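Local coordinates for protein GlcNAc-alpha-1,4-Gal-releasing endo-beta-galactosidase (Clostridium perfringens, PDB 1UPS) that probably hydrolyses O-glycosyl bonds as a calcium-binding family 16 endo-beta-galactosidase that releases GlcNAc-alpha-1,4-Gal, at residues A[214-226]-A[229-242]. Residues are numbered along the deposited sequence; the frame is centred on the assembly and turned at random. Where two conformers were deposited one is given.
Sequences YHIYAMEWTPTAL and YYDNELFKVIYGSP
The carboxylate of Asp-231 is gripped by two donors of strand 215-221, the side chain of His-215 and the backbone N of Ile-216. Asp-231 sits in the type I' turn from Tyr-230 to Glu-233, which links the second and third strands of a three-stranded antiparallel meander in the GH16 beta-sandwich. Its OD1 accepts from His-215 ND1 at 2.7 Å, in the imidazole plane and through the syn lone pair. Its OD2 takes the backbone N of Ile-216 at 2.8 Å, in a nearly straight bond of 177°. Together the two bonds fix the rotation of the carboxylate. His-215 NE2 is held in turn by Glu-213. Asp-231 N returns a bond to Ile-216 O, and Ala-218 and Tyr-229 exchange a pair of backbone bonds. With CG anti to the backbone N (chi1 178°), the Tyr-230 ring is carried alongside Tyr-217, and its CD1-CE1 edge meets the face of that ring in an offset edge-to-face pair. The Tyr-230 hydroxyl lies over one face of His-215 and bonds to Ser-207 O. On the side of Ala-218, one water joins Tyr-229 OH to Glu-220 OE2, while Glu-220 OE1 bonds to Tyr-30 and Tyr-283.

At the far end, Thr-222 OG1 accepts from the N of Thr-224 and of Ala-225, shaping the turn into strand 225-230. Leu-226 and Ile-238 form a hydrogen-bonded pair there, and Gly-240 N reaches Thr-224 O. The CB of Ala-225 packs on Tyr-239 CD1 at 3.6 Å. Ser-241 OG donates to Thr-222 O at 2.6 Å. Beside it, the indole NE1 of Trp-221 bonds in its ring plane to Pro-242 O at 3.0 Å.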
loop_
_atom_site.group_PDB
_atom_site.type_symbol
_atom_site.label_atom_id
_atom_site.label_comp_id
_atom_site.label_asym_id
_atom_site.label_seq_id
_atom_site.Cartn_x
_atom_site.Cartn_y
_atom_site.Cartn_z
ATOM N N TYR A 214 -9.580 -17.071 3.629
ATOM C CA TYR A 214 -9.328 -15.818 4.326
ATOM C C TYR A 214 -7.825 -15.567 4.362
ATOM O O TYR A 214 -7.043 -16.489 4.686
ATOM C CB TYR A 214 -9.845 -15.868 5.758
ATOM C CG TYR A 214 -11.334 -15.692 5.829
ATOM C CD1 TYR A 214 -11.908 -14.410 5.846
ATOM C CD2 TYR A 214 -12.174 -16.804 5.850
ATOM C CE1 TYR A 214 -13.313 -14.249 5.932
ATOM C CE2 TYR A 214 -13.561 -16.660 5.927
ATOM C CZ TYR A 214 -14.125 -15.380 5.947
ATOM O OH TYR A 214 -15.503 -15.257 6.015
ATOM N N HIS A 215 -7.439 -14.331 4.029
ATOM C CA HIS A 215 -6.060 -13.868 4.199
ATOM C C HIS A 215 -6.051 -12.509 4.875
ATOM O O HIS A 215 -7.089 -11.864 4.975
ATOM C CB HIS A 215 -5.313 -13.865 2.862
ATOM C CG HIS A 215 -5.062 -15.245 2.358
ATOM N ND1 HIS A 215 -3.944 -15.967 2.719
ATOM C CD2 HIS A 215 -5.837 -16.083 1.627
ATOM C CE1 HIS A 215 -4.014 -17.176 2.181
ATOM N NE2 HIS A 215 -5.155 -17.274 1.519
ATOM N N ILE A 216 -4.894 -12.118 5.400
ATOM C CA ILE A 216 -4.779 -10.873 6.139
ATOM C C ILE A 216 -4.085 -9.840 5.250
ATOM O O ILE A 216 -3.009 -10.100 4.692
ATOM C CB ILE A 216 -4.013 -11.094 7.508
ATOM C CG1 ILE A 216 -4.792 -12.079 8.405
ATOM C CG2 ILE A 216 -3.847 -9.785 8.246
ATOM C CD1 ILE A 216 -4.134 -12.363 9.782
ATOM N N TYR A 217 -4.711 -8.670 5.138
ATOM C CA TYR A 217 -4.187 -7.539 4.373
ATOM C C TYR A 217 -4.009 -6.384 5.340
ATOM O O TYR A 217 -4.914 -6.070 6.110
ATOM C CB TYR A 217 -5.191 -7.129 3.270
ATOM C CG TYR A 217 -5.495 -8.274 2.318
ATOM C CD1 TYR A 217 -6.600 -9.104 2.522
ATOM C CD2 TYR A 217 -4.663 -8.530 1.226
ATOM C CE1 TYR A 217 -6.887 -10.168 1.630
ATOM C CE2 TYR A 217 -4.928 -9.580 0.339
ATOM C CZ TYR A 217 -6.041 -10.398 0.562
ATOM O OH TYR A 217 -6.302 -11.435 -0.300
ATOM N N ALA A 218 -2.852 -5.741 5.298
ATOM C CA ALA A 218 -2.589 -4.650 6.235
ATOM C C ALA A 218 -1.747 -3.550 5.613
ATOM O O ALA A 218 -0.973 -3.790 4.675
ATOM C CB ALA A 218 -1.913 -5.180 7.535
ATOM N N MET A 219 -1.932 -2.343 6.143
ATOM C CA MET A 219 -1.114 -1.199 5.791
ATOM C C MET A 219 -0.653 -0.493 7.061
ATOM O O MET A 219 -1.471 -0.132 7.922
ATOM C CB MET A 219 -1.901 -0.200 4.922
ATOM C CG MET A 219 -1.126 1.130 4.736
ATOM S SD MET A 219 -2.124 2.396 3.892
ATOM C CE MET A 219 -3.251 2.822 5.177
ATOM N N GLU A 220 0.654 -0.261 7.165
ATOM C CA GLU A 220 1.150 0.656 8.185
ATOM C C GLU A 220 1.453 1.995 7.525
ATOM O O GLU A 220 2.276 2.086 6.602
ATOM C CB GLU A 220 2.389 0.112 8.927
ATOM C CG GLU A 220 2.759 1.018 10.106
ATOM C CD GLU A 220 3.424 0.289 11.269
ATOM O OE1 GLU A 220 3.045 0.532 12.436
ATOM O OE2 GLU A 220 4.330 -0.513 11.019
ATOM N N TRP A 221 0.749 3.018 7.996
ATOM C CA TRP A 221 0.824 4.367 7.445
ATOM C C TRP A 221 1.539 5.210 8.496
ATOM O O TRP A 221 1.038 5.399 9.600
ATOM C CB TRP A 221 -0.601 4.864 7.159
ATOM C CG TRP A 221 -0.811 6.362 6.945
ATOM C CD1 TRP A 221 0.094 7.302 6.497
ATOM C CD2 TRP A 221 -2.034 7.053 7.142
ATOM N NE1 TRP A 221 -0.510 8.540 6.419
ATOM C CE2 TRP A 221 -1.815 8.419 6.818
ATOM C CE3 TRP A 221 -3.305 6.664 7.591
ATOM C CZ2 TRP A 221 -2.816 9.393 6.941
ATOM C CZ3 TRP A 221 -4.303 7.622 7.691
ATOM C CH2 TRP A 221 -4.051 8.977 7.365
ATOM N N THR A 222 2.747 5.650 8.163
ATOM C CA THR A 222 3.556 6.471 9.065
ATOM C C THR A 222 3.782 7.826 8.381
ATOM O O THR A 222 3.431 7.997 7.219
ATOM C CB THR A 222 4.924 5.814 9.354
ATOM O OG1 THR A 222 5.739 5.873 8.172
ATOM C CG2 THR A 222 4.775 4.317 9.648
ATOM N N PRO A 223 4.392 8.776 9.079
ATOM C CA PRO A 223 4.775 10.045 8.455
ATOM C C PRO A 223 5.724 9.885 7.263
ATOM O O PRO A 223 5.847 10.825 6.468
ATOM C CB PRO A 223 5.476 10.784 9.601
ATOM C CG PRO A 223 4.833 10.247 10.800
ATOM C CD PRO A 223 4.707 8.762 10.522
ATOM N N THR A 224 6.362 8.726 7.133
ATOM C CA THR A 224 7.380 8.501 6.102
ATOM C C THR A 224 6.896 7.701 4.883
ATOM O O THR A 224 7.357 7.931 3.746
ATOM C CB THR A 224 8.590 7.779 6.747
ATOM O OG1 THR A 224 9.233 8.687 7.647
ATOM C CG2 THR A 224 9.684 7.472 5.722
ATOM N N ALA A 225 5.984 6.764 5.118
ATOM C CA ALA A 225 5.678 5.750 4.099
ATOM C C ALA A 225 4.381 5.004 4.350
ATOM O O ALA A 225 3.812 5.066 5.454
ATOM C CB ALA A 225 6.857 4.726 4.012
ATOM N N LEU A 226 3.931 4.304 3.304
ATOM C CA LEU A 226 2.861 3.309 3.373
ATOM C C LEU A 226 3.485 1.935 3.131
ATOM O O LEU A 226 4.116 1.695 2.097
ATOM C CB LEU A 226 1.785 3.583 2.296
ATOM C CG LEU A 226 1.281 5.041 2.239
ATOM C CD1 LEU A 226 0.275 5.188 1.110
ATOM C CD2 LEU A 226 0.659 5.446 3.569
ATOM N N TYR A 229 1.270 -5.296 3.970
ATOM C CA TYR A 229 1.630 -6.632 4.464
ATOM C C TYR A 229 0.566 -7.658 4.097
ATOM O O TYR A 229 -0.632 -7.405 4.273
ATOM C CB TYR A 229 1.774 -6.615 5.999
ATOM C CG TYR A 229 2.867 -5.705 6.482
ATOM C CD1 TYR A 229 4.150 -6.201 6.731
ATOM C CD2 TYR A 229 2.629 -4.335 6.669
ATOM C CE1 TYR A 229 5.167 -5.349 7.159
ATOM C CE2 TYR A 229 3.634 -3.488 7.081
ATOM C CZ TYR A 229 4.899 -4.004 7.335
ATOM O OH TYR A 229 5.909 -3.150 7.748
ATOM N N TYR A 230 1.011 -8.800 3.576
ATOM C CA TYR A 230 0.126 -9.916 3.233
ATOM C C TYR A 230 0.452 -11.058 4.160
ATOM O O TYR A 230 1.594 -11.532 4.172
ATOM C CB TYR A 230 0.379 -10.371 1.802
ATOM C CG TYR A 230 -0.459 -11.567 1.339
ATOM C CD1 TYR A 230 -1.799 -11.393 0.962
ATOM C CD2 TYR A 230 0.109 -12.852 1.230
ATOM C CE1 TYR A 230 -2.570 -12.458 0.495
ATOM C CE2 TYR A 230 -0.658 -13.947 0.770
ATOM C CZ TYR A 230 -1.992 -13.733 0.391
ATOM O OH TYR A 230 -2.765 -14.781 -0.062
ATOM N N ASP A 231 -0.545 -11.506 4.928
ATOM C CA ASP A 231 -0.327 -12.547 5.939
ATOM C C ASP A 231 0.919 -12.242 6.769
ATOM O O ASP A 231 1.770 -13.117 7.004
ATOM C CB ASP A 231 -0.249 -13.926 5.273
ATOM C CG ASP A 231 -1.580 -14.359 4.720
ATOM O OD1 ASP A 231 -1.623 -15.358 3.969
ATOM O OD2 ASP A 231 -2.634 -13.737 4.989
ATOM N N ASN A 232 1.005 -10.985 7.197
ATOM C CA ASN A 232 2.050 -10.492 8.111
ATOM C C ASN A 232 3.455 -10.340 7.535
ATOM O O ASN A 232 4.412 -10.169 8.306
ATOM C CB ASN A 232 2.117 -11.341 9.405
ATOM C CG ASN A 232 0.809 -11.349 10.168
ATOM O OD1 ASN A 232 0.046 -10.370 10.123
ATOM N ND2 ASN A 232 0.543 -12.451 10.897
ATOM N N GLU A 233 3.592 -10.446 6.211
ATOM C CA GLU A 233 4.894 -10.300 5.543
ATOM C C GLU A 233 4.875 -9.128 4.557
ATOM O O GLU A 233 3.921 -8.963 3.775
ATOM C CB GLU A 233 5.295 -11.586 4.798
ATOM C CG GLU A 233 6.655 -11.468 4.089
ATOM C CD GLU A 233 7.109 -12.752 3.395
ATOM O OE1 GLU A 233 6.722 -12.969 2.209
ATOM O OE2 GLU A 233 7.867 -13.533 4.036
ATOM N N LEU A 234 5.937 -8.322 4.580
ATOM C CA LEU A 234 5.966 -7.112 3.734
ATOM C C LEU A 234 5.843 -7.456 2.246
ATOM O O LEU A 234 6.553 -8.348 1.743
ATOM C CB LEU A 234 7.252 -6.320 4.007
ATOM C CG LEU A 234 7.350 -4.971 3.284
ATOM C CD1 LEU A 234 6.244 -3.999 3.719
ATOM C CD2 LEU A 234 8.728 -4.371 3.526
ATOM N N PHE A 235 4.957 -6.730 1.550
ATOM C CA PHE A 235 4.573 -7.056 0.169
ATOM C C PHE A 235 4.813 -5.862 -0.773
ATOM O O PHE A 235 5.193 -6.057 -1.942
ATOM C CB PHE A 235 3.092 -7.497 0.150
ATOM C CG PHE A 235 2.537 -7.828 -1.233
ATOM C CD1 PHE A 235 2.796 -9.058 -1.827
ATOM C CD2 PHE A 235 1.714 -6.922 -1.895
ATOM C CE1 PHE A 235 2.249 -9.376 -3.092
ATOM C CE2 PHE A 235 1.173 -7.219 -3.160
ATOM C CZ PHE A 235 1.438 -8.452 -3.746
ATOM N N LYS A 236 4.637 -4.644 -0.257
ATOM C CA LYS A 236 4.793 -3.406 -1.058
ATOM C C LYS A 236 5.110 -2.216 -0.155
ATOM O O LYS A 236 4.632 -2.141 0.984
ATOM C CB LYS A 236 3.501 -3.100 -1.824
ATOM C CG LYS A 236 3.625 -1.908 -2.783
ATOM C CD LYS A 236 2.380 -1.716 -3.601
ATOM C CE LYS A 236 2.473 -0.526 -4.578
ATOM N NZ LYS A 236 1.254 -0.452 -5.489
ATOM N N VAL A 237 5.888 -1.272 -0.685
ATOM C CA VAL A 237 6.189 -0.038 0.021
ATOM C C VAL A 237 5.993 1.140 -0.915
ATOM O O VAL A 237 6.425 1.095 -2.071
ATOM C CB VAL A 237 7.665 0.002 0.501
ATOM C CG1 VAL A 237 7.966 1.318 1.219
ATOM C CG2 VAL A 237 7.968 -1.162 1.402
ATOM N N ILE A 238 5.310 2.172 -0.412
ATOM C CA ILE A 238 5.216 3.446 -1.108
ATOM C C ILE A 238 5.816 4.511 -0.191
ATOM O O ILE A 238 5.364 4.670 0.944
ATOM C CB ILE A 238 3.748 3.763 -1.439
ATOM C CG1 ILE A 238 3.203 2.752 -2.455
ATOM C CG2 ILE A 238 3.603 5.248 -1.923
ATOM C CD1 ILE A 238 1.677 2.875 -2.693
ATOM N N TYR A 239 6.848 5.219 -0.658
ATOM C CA TYR A 239 7.478 6.245 0.183
ATOM C C TYR A 239 6.747 7.559 -0.039
ATOM O O TYR A 239 6.479 7.919 -1.180
ATOM C CB TYR A 239 9.005 6.334 -0.057
ATOM C CG TYR A 239 9.743 5.155 0.596
ATOM C CD1 TYR A 239 9.874 5.068 1.988
ATOM C CD2 TYR A 239 10.252 4.100 -0.179
ATOM C CE1 TYR A 239 10.527 3.968 2.600
ATOM C CE2 TYR A 239 10.891 2.997 0.420
ATOM C CZ TYR A 239 11.022 2.940 1.815
ATOM O OH TYR A 239 11.659 1.858 2.422
ATOM N N GLY A 240 6.402 8.241 1.051
ATOM C CA GLY A 240 5.501 9.390 1.026
ATOM C C GLY A 240 4.150 8.975 1.595
ATOM O O GLY A 240 3.744 7.823 1.457
ATOM N N SER A 241 3.458 9.884 2.268
ATOM C CA SER A 241 2.179 9.530 2.898
ATOM C C SER A 241 1.382 10.787 3.173
ATOM O O SER A 241 1.974 11.859 3.370
ATOM C CB SER A 241 2.401 8.765 4.216
ATOM O OG SER A 241 2.767 9.647 5.275
ATOM N N PRO A 242 0.056 10.659 3.188
ATOM C CA PRO A 242 -0.812 11.785 3.541
ATOM C C PRO A 242 -0.569 12.261 4.963
ATOM O O PRO A 242 -0.189 11.468 5.827
ATOM C CB PRO A 242 -2.214 11.208 3.395
ATOM C CG PRO A 242 -2.030 10.050 2.443
ATOM C CD PRO A 242 -0.720 9.439 2.863
HETATM O O HOH W 1 5.796 -0.693 8.804
#